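Cwp19 (Clostridioides difficile, PDB 5OQ3) is probably a peptidoglycan-cleaving cell-wall hydrolase, of which this chain is the TIM-barrel glycoside hydrolase domain. Local coordinates at residues Gly211-Lys214 and Asp215-Arg218; Gly336-Ile339 and Ala340-Ile343. One frame throughout, in Å; residues are numbered along the deposited sequence. Where two conformers were deposited one is given.

Contact 1 of 2, residues Gly211-Lys214 and Asp215-Arg218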
loop_
_atom_site.group_PDB
_atom_site.type_symbol
_atom_site.label_atom_id
_atom_site.label_comp_id
_atom_site.label_asym_id
_atom_site.label_seq_id
_atom_site.Cartn_x
_atom_site.Cartn_y
_atom_site.Cartn_z
ATOM N N GLY A 211 -19.617 3.942 23.572
ATOM C CA GLY A 211 -19.676 2.745 24.391
ATOM C C GLY A 211 -19.607 1.442 23.617
ATOM O O GLY A 211 -19.794 0.375 24.171
ATOM N N GLN A 212 -19.371 1.539 22.315
ATOM C CA GLN A 212 -19.242 0.359 21.426
ATOM C C GLN A 212 -18.047 -0.468 21.838
ATOM O O GLN A 212 -17.084 0.066 22.355
ATOM C CB GLN A 212 -19.092 0.849 19.959
ATOM C CG GLN A 212 -19.013 -0.249 18.924
ATOM C CD GLN A 212 -19.032 0.260 17.521
ATOM O OE1 GLN A 212 -18.604 1.412 17.239
ATOM N NE2 GLN A 212 -19.501 -0.586 16.592
ATOM N N ASN A 213 -18.099 -1.775 21.566
ATOM C CA ASN A 213 -16.918 -2.614 21.678
ATOM C C ASN A 213 -15.759 -1.872 21.021
ATOM O O ASN A 213 -15.830 -1.447 19.862
ATOM C CB ASN A 213 -17.197 -3.924 20.944
ATOM C CG ASN A 213 -16.023 -4.838 20.923
ATOM O OD1 ASN A 213 -15.114 -4.669 20.114
ATOM N ND2 ASN A 213 -15.987 -5.760 21.836
ATOM N N LYS A 214 -14.669 -1.730 21.760
ATOM C CA LYS A 214 -13.616 -0.858 21.313
ATOM C C LYS A 214 -12.920 -1.350 20.048
ATOM O O LYS A 214 -12.568 -0.559 19.178
ATOM C CB LYS A 214 -12.576 -0.618 22.408
ATOM C CG LYS A 214 -11.504 0.415 22.020
ATOM C CD LYS A 214 -10.687 0.949 23.197
ATOM C CE LYS A 214 -9.768 -0.064 23.779
ATOM N NZ LYS A 214 -9.186 0.543 25.032
ATOM N N ASP A 215 -12.773 -2.656 19.931
ATOM C CA ASP A 215 -12.093 -3.195 18.792
ATOM C C ASP A 215 -12.957 -3.093 17.558
ATOM O O ASP A 215 -12.443 -2.811 16.466
ATOM C CB ASP A 215 -11.604 -4.612 19.016
ATOM C CG ASP A 215 -10.457 -4.678 19.994
ATOM O OD1 ASP A 215 -9.831 -3.665 20.304
ATOM O OD2 ASP A 215 -10.130 -5.770 20.405
ATOM N N ASN A 216 -14.267 -3.229 17.700
ATOM C CA ASN A 216 -15.160 -3.002 16.594
ATOM C C ASN A 216 -15.149 -1.513 16.160
ATOM O O ASN A 216 -15.184 -1.233 14.970
ATOM C CB ASN A 216 -16.615 -3.418 16.936
ATOM C CG ASN A 216 -16.798 -4.912 17.168
ATOM O OD1 ASN A 216 -15.919 -5.697 16.928
ATOM N ND2 ASN A 216 -17.996 -5.282 17.606
ATOM N N TRP A 217 -15.077 -0.628 17.136
ATOM C CA TRP A 217 -14.976 0.791 16.853
ATOM C C TRP A 217 -13.681 1.114 16.091
ATOM O O TRP A 217 -13.704 1.869 15.139
ATOM C CB TRP A 217 -15.070 1.577 18.178
ATOM C CG TRP A 217 -14.828 3.033 18.092
ATOM C CD1 TRP A 217 -15.672 4.000 17.632
ATOM C CD2 TRP A 217 -13.607 3.694 18.457
ATOM N NE1 TRP A 217 -15.044 5.215 17.725
ATOM C CE2 TRP A 217 -13.774 5.054 18.225
ATOM C CE3 TRP A 217 -12.379 3.240 18.949
ATOM C CZ2 TRP A 217 -12.749 5.987 18.447
ATOM C CZ3 TRP A 217 -11.405 4.133 19.198
ATOM C CH2 TRP A 217 -11.575 5.494 18.956
ATOM N N ARG A 218 -12.554 0.525 16.479
ATOM C CA ARG A 218 -11.301 0.747 15.763
ATOM C C ARG A 218 -11.404 0.231 14.319
ATOM O O ARG A 218 -10.959 0.921 13.385
ATOM C CB ARG A 218 -10.133 0.026 16.470
ATOM C CG ARG A 218 -9.717 0.706 17.776
ATOM C CD ARG A 218 -8.579 -0.011 18.382
ATOM N NE ARG A 218 -8.067 0.697 19.558
ATOM C CZ ARG A 218 -7.325 0.136 20.491
ATOM N NH1 ARG A 218 -7.036 -1.148 20.433
ATOM N NH2 ARG A 218 -6.899 0.884 21.498
HETATM O O HOH W 1 -20.244 -3.329 17.603
HETATM O O HOH W 2 -13.049 -7.224 21.477
#
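N213 caps the helix 214-236: its OD1 accepts the backbone N of N216 at 2.9 Å, in the carbonyl plane. With CG anti to the backbone N (chi1 177°), the amide is turned forward to the first helical turn, where it meets the side chain of N216 with the two amide planes 36° apart. Two routine backbone bonds follow, W217 N to N213 O and R218 N to K214 O, so N213 spends both its side-chain and its main-chain oxygen on the new helix.

Water joins two further pairs. One molecule accepts from Q212 NE2 and from N216 ND2, bridging amides that stand nearly perpendicular, while N216 OD1 takes its bond from R219. A second links N213 ND2 to D215 OD2, weakly at both ends.

Packing and charge make up the rest. Q212 OE1 lies at the edge of the W217 indole, near its plane, 3.9 Å from W217 CD1; W217 CB is closer, at 3.7 Å. K214 and R218 run side by side, and K214 CE lies over one face of the guanidinium, 3.8 Å from R218 NH2. K214 NZ is 4.2 Å from that same NH2, a closeness of like charges that the salt bridge from R218 to D201 probably eases.

Helix 202-208 covers the buried flank, where Y205 meets the W217 ring edge-to-face and bonds Q212 O; beyond this turn, helix 214-236 leads to barrel strand 241-244.

Contact 2 of 2, residues Gly336-Ile339 and Ala340-Ile343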
loop_
_atom_site.group_PDB
_atom_site.type_symbol
_atom_site.label_atom_id
_atom_site.label_comp_id
_atom_site.label_asym_id
_atom_site.label_seq_id
_atom_site.Cartn_x
_atom_site.Cartn_y
_atom_site.Cartn_z
ATOM N N GLY A 336 14.486 -19.385 4.243
ATOM C CA GLY A 336 14.672 -20.092 2.985
ATOM C C GLY A 336 13.502 -20.090 2.002
ATOM O O GLY A 336 13.603 -20.716 0.938
ATOM N N GLN A 337 12.420 -19.364 2.312
ATOM C CA GLN A 337 11.280 -19.261 1.387
ATOM C C GLN A 337 11.684 -18.595 0.086
ATOM O O GLN A 337 12.337 -17.518 0.087
ATOM C CB GLN A 337 10.138 -18.495 2.038
ATOM C CG GLN A 337 9.531 -19.209 3.233
ATOM C CD GLN A 337 8.435 -18.417 3.894
ATOM O OE1 GLN A 337 7.906 -17.461 3.328
ATOM N NE2 GLN A 337 8.069 -18.818 5.095
ATOM N N ASN A 338 11.310 -19.230 -1.023
ATOM C CA ASN A 338 11.690 -18.741 -2.329
ATOM C C ASN A 338 10.477 -18.679 -3.180
ATOM O O ASN A 338 10.108 -19.643 -3.817
ATOM C CB ASN A 338 12.771 -19.636 -2.957
ATOM C CG ASN A 338 13.433 -18.980 -4.156
ATOM O OD1 ASN A 338 12.847 -18.092 -4.775
ATOM N ND2 ASN A 338 14.659 -19.385 -4.476
ATOM N N ILE A 339 9.887 -17.486 -3.213
ATOM C CA ILE A 339 8.714 -17.228 -4.039
ATOM C C ILE A 339 9.110 -16.962 -5.488
ATOM O O ILE A 339 8.444 -17.439 -6.413
ATOM C CB ILE A 339 7.888 -16.088 -3.465
ATOM C CG1 ILE A 339 7.253 -16.550 -2.155
ATOM C CG2 ILE A 339 6.815 -15.671 -4.446
ATOM C CD1 ILE A 339 6.583 -15.469 -1.371
ATOM N N ALA A 340 10.187 -16.217 -5.704
ATOM C CA ALA A 340 10.608 -15.888 -7.058
ATOM C C ALA A 340 10.777 -17.164 -7.913
ATOM O O ALA A 340 10.322 -17.211 -9.046
ATOM C CB ALA A 340 11.906 -15.109 -7.026
ATOM N N LYS A 341 11.404 -18.198 -7.348
ATOM C CA LYS A 341 11.642 -19.436 -8.074
ATOM C C LYS A 341 10.367 -20.140 -8.529
ATOM O O LYS A 341 10.394 -20.897 -9.519
ATOM C CB LYS A 341 12.500 -20.375 -7.203
ATOM C CG LYS A 341 12.923 -21.646 -7.861
ATOM C CD LYS A 341 13.899 -22.377 -6.970
ATOM C CE LYS A 341 13.238 -23.030 -5.768
ATOM N NZ LYS A 341 14.055 -24.205 -5.325
ATOM N N GLU A 342 9.247 -19.849 -7.851
ATOM C CA GLU A 342 7.971 -20.489 -8.182
ATOM C C GLU A 342 6.962 -19.523 -8.681
ATOM O O GLU A 342 5.764 -19.831 -8.666
ATOM C CB GLU A 342 7.414 -21.284 -7.011
ATOM C CG GLU A 342 7.074 -20.514 -5.756
ATOM C CD GLU A 342 6.489 -21.409 -4.681
ATOM O OE1 GLU A 342 5.373 -21.137 -4.213
ATOM O OE2 GLU A 342 7.164 -22.400 -4.287
ATOM N N ILE A 343 7.412 -18.391 -9.199
ATOM C CA ILE A 343 6.417 -17.401 -9.579
ATOM C C ILE A 343 5.549 -17.876 -10.756
ATOM O O ILE A 343 4.363 -17.558 -10.811
ATOM C CB ILE A 343 7.078 -16.033 -9.868
ATOM C CG1 ILE A 343 6.030 -14.889 -9.925
ATOM C CG2 ILE A 343 7.865 -16.032 -11.158
ATOM C CD1 ILE A 343 5.139 -14.743 -8.695
HETATM O O HOH W 3 10.285 -22.319 -4.242
#
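N338 and K341 meet with their side chains crossing at about a right angle, the asparagine amide lying against the start of the lysine chain. The approach is centred on K341 CB, which sits 3.5 Å from N338 CG and 3.4 Å from N338 OD1. Farther out, the aliphatic part of the lysine passes the nitrogen end of the amide, with K341 CD 4.0 Å from N338 ND2.

The oxygen end does the polar work. N338 OD1 accepts the backbone N of K341 at 3.0 Å; the N-H...O angle is 163°, but the donor stands above the carbonyl plane. Having CG anti to the backbone N (chi1 -166°) turns the amide forward along the chain, which brings OD1 to this N-H.

E342 comes back toward the same residue by another path. Its CG lies between the backbone N and the carbonyl carbon (chi1 62°), folded against I339 O at 3.4 Å, and the rest of the chain runs out extended. A water donates to both E342 OE2 and N338 O, 2.7 Å from the latter, tying the carboxylate to the main chain. The other oxygen, OE1, is held by I295 N and Q346 NE2.

In the backbone, E342 N bonds to I339 O at 2.9 Å, closing a tight turn, and I343 N bonds to A340 O. N338 OD1 thus takes the N-H three residues on, at the 3-10 turn 340-341, and E342 stands at the N-cap position of helix 343-350; together they turn the loop after barrel strand 319-324 into that helix, a beta-to-alpha connection of the TIM barrel.

In the fold
Both contacts are local turns that lead into helices of the (beta/alpha)8 barrel, and they follow one another in series, neither enclosing nor crossing the other. Contact 1 comes first, after strand 186-189, where the chain leaves helix 202-208 and enters the long helix 214-236 that precedes strand 241-244. The chain then adds strands 286-287 and 319-324 before contact 2 bends the following loop into helix 343-350, ahead of the last barrel strand, 356-361. A340 and I343 also touch helix 371-381, near the C-terminal end of the model. The two centres are 39 Å apart, with nearest atoms about 27 Å apart, so the turns do not touch.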